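Side-chain contacts in uncharacterized SRPBCC domain-containing protein (Micromonospora chersina, PDB 6V04), which is of unknown function but, as a START/Bet v1-like protein encoded in the dynemicin biosynthetic locus, probably takes part in making dynemicin: residues 29-34 with 38-43; 126-131 with 143-148. One frame throughout, in Å; residues are numbered along the deposited sequence.

Overall arrangement
Contact 1 joins the short helices 24-32 and 34-40 in the N-terminal of two similar START/Bet v1-like halves; contact 2 runs from the long helix 116-139 of that half to the connection into the second. Their centres lie about 12 Å apart and they touch directly: Gln-39 O is 2.8 Å from Ser-143 N, and Ala-38 O is likewise 2.8 Å from Arg-144 NH1, both probable hydrogen bonds. Contact 1 is away from Gln-149, a magnesium-binding residue whose ion is not bound to this chain in the model, whereas the side chain of Tyr-145 in contact 2 is about 9 Å from that of Gln-149. Segment 143-148 also holds a sodium ion through Asp-146.

Contact 1 (29-34 with 38-43); sequences EAVTDP and AQWFGH
Pro-34 O is gripped twice, by Ala-38 N at 3.0 Å, the i to i+4 bond of the short helix 34-40 that Asp-33 N-caps, and by a water at 2.7 Å that donates to it. The same water donates to Gly-42 O, so it bridges the first turn of this helix to Gly-42, just past its end. The CB of Ala-38 lies against the Pro-34 oxygen as well. Further along, the indole of Trp-40 reaches back to the preceding helix, where its NE1 gives a hydrogen bond to Ala-30 O (2.9 Å, N-H...O 166°). The oxygen lies at the ring edge, near the indole plane, while the donor stands above the carbonyl plane. With CG set between the backbone N and carbonyl carbon (chi1 65°), the ring is directed at helix 24-32, and its CZ2 meets Val-31 CG1 at 3.9 Å. Phe-41 CB covers part of one indole face. A phenylalanine in place of Trp-40 would probably leave Ala-30 O without this donor and open a gap beside Val-31. Leu-133 of helix 116-139 touches both Ala-30 and Trp-40, and Trp-94 of strand 90-98 packs on Val-31 and Trp-40.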
loop_
_atom_site.group_PDB
_atom_site.type_symbol
_atom_site.label_atom_id
_atom_site.label_comp_id
_atom_site.label_asym_id
_atom_site.label_seq_id
_atom_site.Cartn_x
_atom_site.Cartn_y
_atom_site.Cartn_z
ATOM N N GLU A 29 -2.083 -2.950 -24.941
ATOM C CA GLU A 29 -2.921 -1.764 -24.772
ATOM C C GLU A 29 -3.547 -1.737 -23.388
ATOM O O GLU A 29 -3.585 -0.688 -22.736
ATOM C CB GLU A 29 -4.002 -1.715 -25.851
ATOM C CG GLU A 29 -3.472 -1.414 -27.236
ATOM C CD GLU A 29 -2.672 -0.125 -27.291
ATOM O OE1 GLU A 29 -3.179 0.915 -26.815
ATOM O OE2 GLU A 29 -1.529 -0.159 -27.796
ATOM N N ALA A 30 -4.013 -2.893 -22.906
ATOM C CA ALA A 30 -4.712 -2.931 -21.626
ATOM C C ALA A 30 -3.795 -2.600 -20.458
ATOM O O ALA A 30 -4.276 -2.137 -19.416
ATOM C CB ALA A 30 -5.359 -4.302 -21.421
ATOM N N VAL A 31 -2.485 -2.841 -20.585
ATOM C CA VAL A 31 -1.564 -2.539 -19.493
ATOM C C VAL A 31 -0.802 -1.233 -19.689
ATOM O O VAL A 31 0.015 -0.885 -18.826
ATOM C CB VAL A 31 -0.568 -3.696 -19.247
ATOM C CG1 VAL A 31 -1.311 -4.991 -19.036
ATOM C CG2 VAL A 31 0.446 -3.822 -20.386
ATOM N N THR A 32 -1.068 -0.467 -20.772
ATOM C CA THR A 32 -0.391 0.815 -21.001
ATOM C C THR A 32 -1.325 2.002 -21.206
ATOM O O THR A 32 -1.006 3.099 -20.742
ATOM C CB THR A 32 0.550 0.735 -22.216
ATOM O OG1 THR A 32 -0.172 0.307 -23.386
ATOM C CG2 THR A 32 1.715 -0.202 -21.923
ATOM N N ASP A 33 -2.428 1.835 -21.929
ATOM C CA ASP A 33 -3.351 2.947 -22.161
ATOM C C ASP A 33 -3.971 3.346 -20.827
ATOM O O ASP A 33 -4.641 2.518 -20.205
ATOM C CB ASP A 33 -4.428 2.534 -23.159
ATOM C CG ASP A 33 -5.386 3.670 -23.513
ATOM O OD1 ASP A 33 -5.502 4.629 -22.730
ATOM O OD2 ASP A 33 -6.029 3.592 -24.586
ATOM N N PRO A 34 -3.765 4.573 -20.338
ATOM C CA PRO A 34 -4.292 4.905 -19.004
ATOM C C PRO A 34 -5.790 4.718 -18.873
ATOM O O PRO A 34 -6.243 4.352 -17.782
ATOM C CB PRO A 34 -3.884 6.370 -18.822
ATOM C CG PRO A 34 -2.644 6.499 -19.658
ATOM C CD PRO A 34 -2.929 5.662 -20.872
ATOM N N ALA A 38 -7.035 2.103 -15.969
ATOM C CA ALA A 38 -7.970 2.516 -14.928
ATOM C C ALA A 38 -9.171 1.592 -14.809
ATOM O O ALA A 38 -9.931 1.716 -13.844
ATOM C CB ALA A 38 -8.422 3.947 -15.203
ATOM N N GLN A 39 -9.374 0.678 -15.756
ATOM C CA GLN A 39 -10.505 -0.236 -15.663
ATOM C C GLN A 39 -10.211 -1.461 -14.814
ATOM O O GLN A 39 -11.151 -2.150 -14.412
ATOM C CB GLN A 39 -10.951 -0.683 -17.057
ATOM C CG GLN A 39 -11.257 0.463 -18.008
ATOM C CD GLN A 39 -12.292 1.403 -17.463
ATOM O OE1 GLN A 39 -12.078 2.616 -17.399
ATOM N NE2 GLN A 39 -13.428 0.853 -17.066
ATOM N N TRP A 40 -8.927 -1.772 -14.541
ATOM C CA TRP A 40 -8.590 -2.951 -13.752
ATOM C C TRP A 40 -7.525 -2.717 -12.693
ATOM O O TRP A 40 -7.517 -3.447 -11.695
ATOM C CB TRP A 40 -8.129 -4.100 -14.683
ATOM C CG TRP A 40 -6.856 -3.793 -15.420
ATOM C CD1 TRP A 40 -6.739 -3.103 -16.593
ATOM C CD2 TRP A 40 -5.525 -4.139 -15.021
ATOM N NE1 TRP A 40 -5.415 -3.004 -16.949
ATOM C CE2 TRP A 40 -4.650 -3.624 -15.996
ATOM C CE3 TRP A 40 -4.987 -4.832 -13.934
ATOM C CZ2 TRP A 40 -3.260 -3.796 -15.920
ATOM C CZ3 TRP A 40 -3.596 -4.997 -13.864
ATOM C CH2 TRP A 40 -2.763 -4.460 -14.837
ATOM N N PHE A 41 -6.630 -1.738 -12.857
ATOM C CA PHE A 41 -5.479 -1.561 -11.977
ATOM C C PHE A 41 -5.623 -0.313 -11.114
ATOM O O PHE A 41 -5.766 -0.418 -9.894
ATOM C CB PHE A 41 -4.201 -1.506 -12.823
ATOM C CG PHE A 41 -2.926 -1.415 -12.016
ATOM C CD1 PHE A 41 -2.603 -2.394 -11.102
ATOM C CD2 PHE A 41 -2.031 -0.372 -12.224
ATOM C CE1 PHE A 41 -1.410 -2.320 -10.374
ATOM C CE2 PHE A 41 -0.844 -0.295 -11.504
ATOM C CZ PHE A 41 -0.549 -1.258 -10.573
ATOM N N GLY A 42 -5.555 0.866 -11.713
ATOM C CA GLY A 42 -5.572 2.105 -10.960
ATOM C C GLY A 42 -5.447 3.259 -11.922
ATOM O O GLY A 42 -5.349 3.076 -13.138
ATOM N N HIS A 43 -5.445 4.460 -11.361
ATOM C CA HIS A 43 -5.419 5.683 -12.146
ATOM C C HIS A 43 -3.987 6.189 -12.284
ATOM O O HIS A 43 -3.368 6.580 -11.290
ATOM C CB HIS A 43 -6.291 6.755 -11.498
ATOM C CG HIS A 43 -6.194 8.082 -12.178
ATOM N ND1 HIS A 43 -6.937 8.398 -13.294
ATOM C CD2 HIS A 43 -5.406 9.154 -11.931
ATOM C CE1 HIS A 43 -6.622 9.616 -13.697
ATOM N NE2 HIS A 43 -5.697 10.098 -12.887
HETATM O O HOH W 1 -4.812 4.554 -15.463
#

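Contact 2 (126-131 with 143-148); sequences WLDFVG and SRYDWR. With NA (sodium ion), chain B.
Tyr-145 meets Phe-129 and Asp-128 of helix 116-139, and these three side chains make up most of a small interface. The closest approach is between the rings, Phe-129 CE1 to Tyr-145 CE2 at 4.0 Å. Each ring meets the other at a slant, and Phe-129 CZ lies near the phenol oxygen, 4.2 Å from Tyr-145 OH. Phe-129 has CG anti to the carbonyl carbon (chi1 -82°); although its CB does not point straight at the loop, this turn brings the ring's far end nearer to the tyrosine. Asp-128 comes to the same phenol from the preceding helix position, with OD1 4.3 Å from Tyr-145 CD2, a loose contact. Its carboxylate has a stronger partner within the helix, a salt bridge from OD1 to Arg-132 NE, and Arg-132 also packs on Tyr-145.

In START/Bet v1-like folds a long helix packs against a curved antiparallel sheet. Here Phe-129 faces Phe-41 edge-to-face, while Tyr-145 touches Phe-58 and Asp-60 from the loop between strands 53-57 and 63-72. The chain on the tyrosine side is the connection between the two halves of the protein, and its Trp-147 rests on helix 252-277.

Just beyond Tyr-145, Asp-146 turns to a sodium ion, which OD1 binds at 2.4 Å. Two waters also coordinate the metal; one donates to Asp-146 OD2 and the other to Trp-147 O, the latter lying over one face of the Trp-147 indole, toward its rim. Asp-146 OD1 accepts from Trp-147 N as well (2.8 Å), the donor standing above the carboxylate plane and the bond markedly bent at 131°. That same Trp-147 N sits at the edge of the Tyr-145 ring, in its plane.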
loop_
_atom_site.group_PDB
_atom_site.type_symbol
_atom_site.label_atom_id
_atom_site.label_comp_id
_atom_site.label_asym_id
_atom_site.label_seq_id
_atom_site.Cartn_x
_atom_site.Cartn_y
_atom_site.Cartn_z
ATOM N N TRP A 126 -0.361 -9.180 -6.071
ATOM C CA TRP A 126 -0.157 -9.272 -7.513
ATOM C C TRP A 126 -1.076 -10.302 -8.157
ATOM O O TRP A 126 -1.492 -10.116 -9.307
ATOM C CB TRP A 126 1.310 -9.599 -7.816
ATOM C CG TRP A 126 2.199 -8.385 -7.786
ATOM C CD1 TRP A 126 3.239 -8.143 -6.941
ATOM C CD2 TRP A 126 2.114 -7.251 -8.648
ATOM N NE1 TRP A 126 3.803 -6.928 -7.218
ATOM C CE2 TRP A 126 3.132 -6.358 -8.265
ATOM C CE3 TRP A 126 1.277 -6.904 -9.702
ATOM C CZ2 TRP A 126 3.328 -5.143 -8.904
ATOM C CZ3 TRP A 126 1.480 -5.699 -10.336
ATOM C CH2 TRP A 126 2.498 -4.835 -9.933
ATOM N N LEU A 127 -1.423 -11.379 -7.444
ATOM C CA LEU A 127 -2.384 -12.326 -7.998
ATOM C C LEU A 127 -3.751 -11.676 -8.157
ATOM O O LEU A 127 -4.479 -11.964 -9.115
ATOM C CB LEU A 127 -2.484 -13.567 -7.110
ATOM C CG LEU A 127 -1.323 -14.560 -7.229
ATOM C CD1 LEU A 127 -1.485 -15.663 -6.194
ATOM C CD2 LEU A 127 -1.265 -15.148 -8.627
ATOM N N ASP A 128 -4.120 -10.803 -7.213
ATOM C CA ASP A 128 -5.358 -10.040 -7.322
ATOM C C ASP A 128 -5.327 -9.132 -8.547
ATOM O O ASP A 128 -6.274 -9.100 -9.340
ATOM C CB ASP A 128 -5.550 -9.258 -6.017
ATOM C CG ASP A 128 -6.686 -8.266 -6.071
ATOM O OD1 ASP A 128 -6.505 -7.193 -6.672
ATOM O OD2 ASP A 128 -7.746 -8.560 -5.484
ATOM N N PHE A 129 -4.220 -8.419 -8.746
ATOM C CA PHE A 129 -4.152 -7.498 -9.873
ATOM C C PHE A 129 -4.201 -8.236 -11.208
ATOM O O PHE A 129 -4.915 -7.813 -12.122
ATOM C CB PHE A 129 -2.888 -6.642 -9.770
ATOM C CG PHE A 129 -3.020 -5.456 -8.844
ATOM C CD1 PHE A 129 -4.155 -4.642 -8.864
ATOM C CD2 PHE A 129 -2.005 -5.151 -7.960
ATOM C CE1 PHE A 129 -4.256 -3.553 -8.029
ATOM C CE2 PHE A 129 -2.106 -4.056 -7.117
ATOM C CZ PHE A 129 -3.236 -3.260 -7.155
ATOM N N VAL A 130 -3.460 -9.342 -11.358
ATOM C CA VAL A 130 -3.520 -10.024 -12.649
ATOM C C VAL A 130 -4.869 -10.712 -12.825
ATOM O O VAL A 130 -5.355 -10.861 -13.952
ATOM C CB VAL A 130 -2.338 -11.000 -12.851
ATOM C CG1 VAL A 130 -1.026 -10.240 -12.743
ATOM C CG2 VAL A 130 -2.364 -12.182 -11.880
ATOM N N GLY A 131 -5.544 -11.071 -11.728
ATOM C CA GLY A 131 -6.892 -11.590 -11.851
ATOM C C GLY A 131 -7.869 -10.542 -12.345
ATOM O O GLY A 131 -8.808 -10.862 -13.082
ATOM N N SER A 143 -13.073 -4.029 -13.583
ATOM C CA SER A 143 -12.820 -5.032 -12.565
ATOM C C SER A 143 -12.045 -4.465 -11.386
ATOM O O SER A 143 -11.588 -5.232 -10.537
ATOM C CB SER A 143 -12.049 -6.194 -13.188
ATOM O OG SER A 143 -10.844 -5.670 -13.702
ATOM N N ARG A 144 -11.894 -3.140 -11.309
ATOM C CA ARG A 144 -11.230 -2.478 -10.190
ATOM C C ARG A 144 -11.894 -2.816 -8.864
ATOM O O ARG A 144 -13.124 -2.913 -8.780
ATOM C CB ARG A 144 -11.312 -0.955 -10.340
ATOM C CG ARG A 144 -10.595 -0.340 -11.515
ATOM C CD ARG A 144 -9.158 0.027 -11.179
ATOM N NE ARG A 144 -9.027 0.972 -10.063
ATOM C CZ ARG A 144 -9.073 2.297 -10.177
ATOM N NH1 ARG A 144 -9.256 2.870 -11.361
ATOM N NH2 ARG A 144 -8.931 3.052 -9.094
ATOM N N TYR A 145 -11.107 -2.859 -7.793
ATOM C CA TYR A 145 -11.740 -2.743 -6.481
ATOM C C TYR A 145 -11.987 -1.276 -6.170
ATOM O O TYR A 145 -11.329 -0.389 -6.726
ATOM C CB TYR A 145 -10.903 -3.382 -5.377
ATOM C CG TYR A 145 -9.529 -2.801 -5.115
ATOM C CD1 TYR A 145 -9.343 -1.685 -4.306
ATOM C CD2 TYR A 145 -8.404 -3.430 -5.610
ATOM C CE1 TYR A 145 -8.064 -1.181 -4.049
ATOM C CE2 TYR A 145 -7.136 -2.949 -5.356
ATOM C CZ TYR A 145 -6.959 -1.835 -4.576
ATOM O OH TYR A 145 -5.655 -1.403 -4.339
ATOM N N ASP A 146 -12.986 -1.012 -5.312
ATOM C CA ASP A 146 -13.282 0.381 -4.998
ATOM C C ASP A 146 -12.424 0.904 -3.858
ATOM O O ASP A 146 -11.854 1.998 -3.968
ATOM C CB ASP A 146 -14.776 0.588 -4.699
ATOM C CG ASP A 146 -15.364 -0.367 -3.673
ATOM O OD1 ASP A 146 -14.673 -1.232 -3.112
ATOM O OD2 ASP A 146 -16.591 -0.228 -3.426
ATOM N N TRP A 147 -12.252 0.123 -2.797
ATOM C CA TRP A 147 -11.375 0.521 -1.708
ATOM C C TRP A 147 -10.920 -0.722 -0.956
ATOM O O TRP A 147 -11.675 -1.683 -0.800
ATOM C CB TRP A 147 -12.072 1.549 -0.790
ATOM C CG TRP A 147 -13.282 1.080 -0.037
ATOM C CD1 TRP A 147 -14.589 1.088 -0.471
ATOM C CD2 TRP A 147 -13.318 0.605 1.311
ATOM N NE1 TRP A 147 -15.415 0.619 0.521
ATOM C CE2 TRP A 147 -14.657 0.314 1.623
ATOM C CE3 TRP A 147 -12.337 0.381 2.282
ATOM C CZ2 TRP A 147 -15.042 -0.183 2.866
ATOM C CZ3 TRP A 147 -12.709 -0.126 3.495
ATOM C CH2 TRP A 147 -14.059 -0.393 3.792
ATOM N N ARG A 148 -9.659 -0.716 -0.548
ATOM C CA ARG A 148 -9.067 -1.890 0.079
ATOM C C ARG A 148 -9.413 -1.947 1.564
ATOM O O ARG A 148 -9.275 -0.955 2.290
ATOM C CB ARG A 148 -7.560 -1.854 -0.137
ATOM C CG ARG A 148 -6.842 -3.123 0.265
ATOM C CD ARG A 148 -5.487 -3.235 -0.391
ATOM N NE ARG A 148 -4.565 -2.223 0.086
ATOM C CZ ARG A 148 -3.687 -2.404 1.070
ATOM N NH1 ARG A 148 -2.888 -1.414 1.420
ATOM N NH2 ARG A 148 -3.600 -3.569 1.710
HETATM NA NA NA B . -15.667 -3.107 -2.055
HETATM O O HOH W 2 -17.473 -1.513 -1.350
HETATM O O HOH W 3 -14.313 -2.483 -0.197
#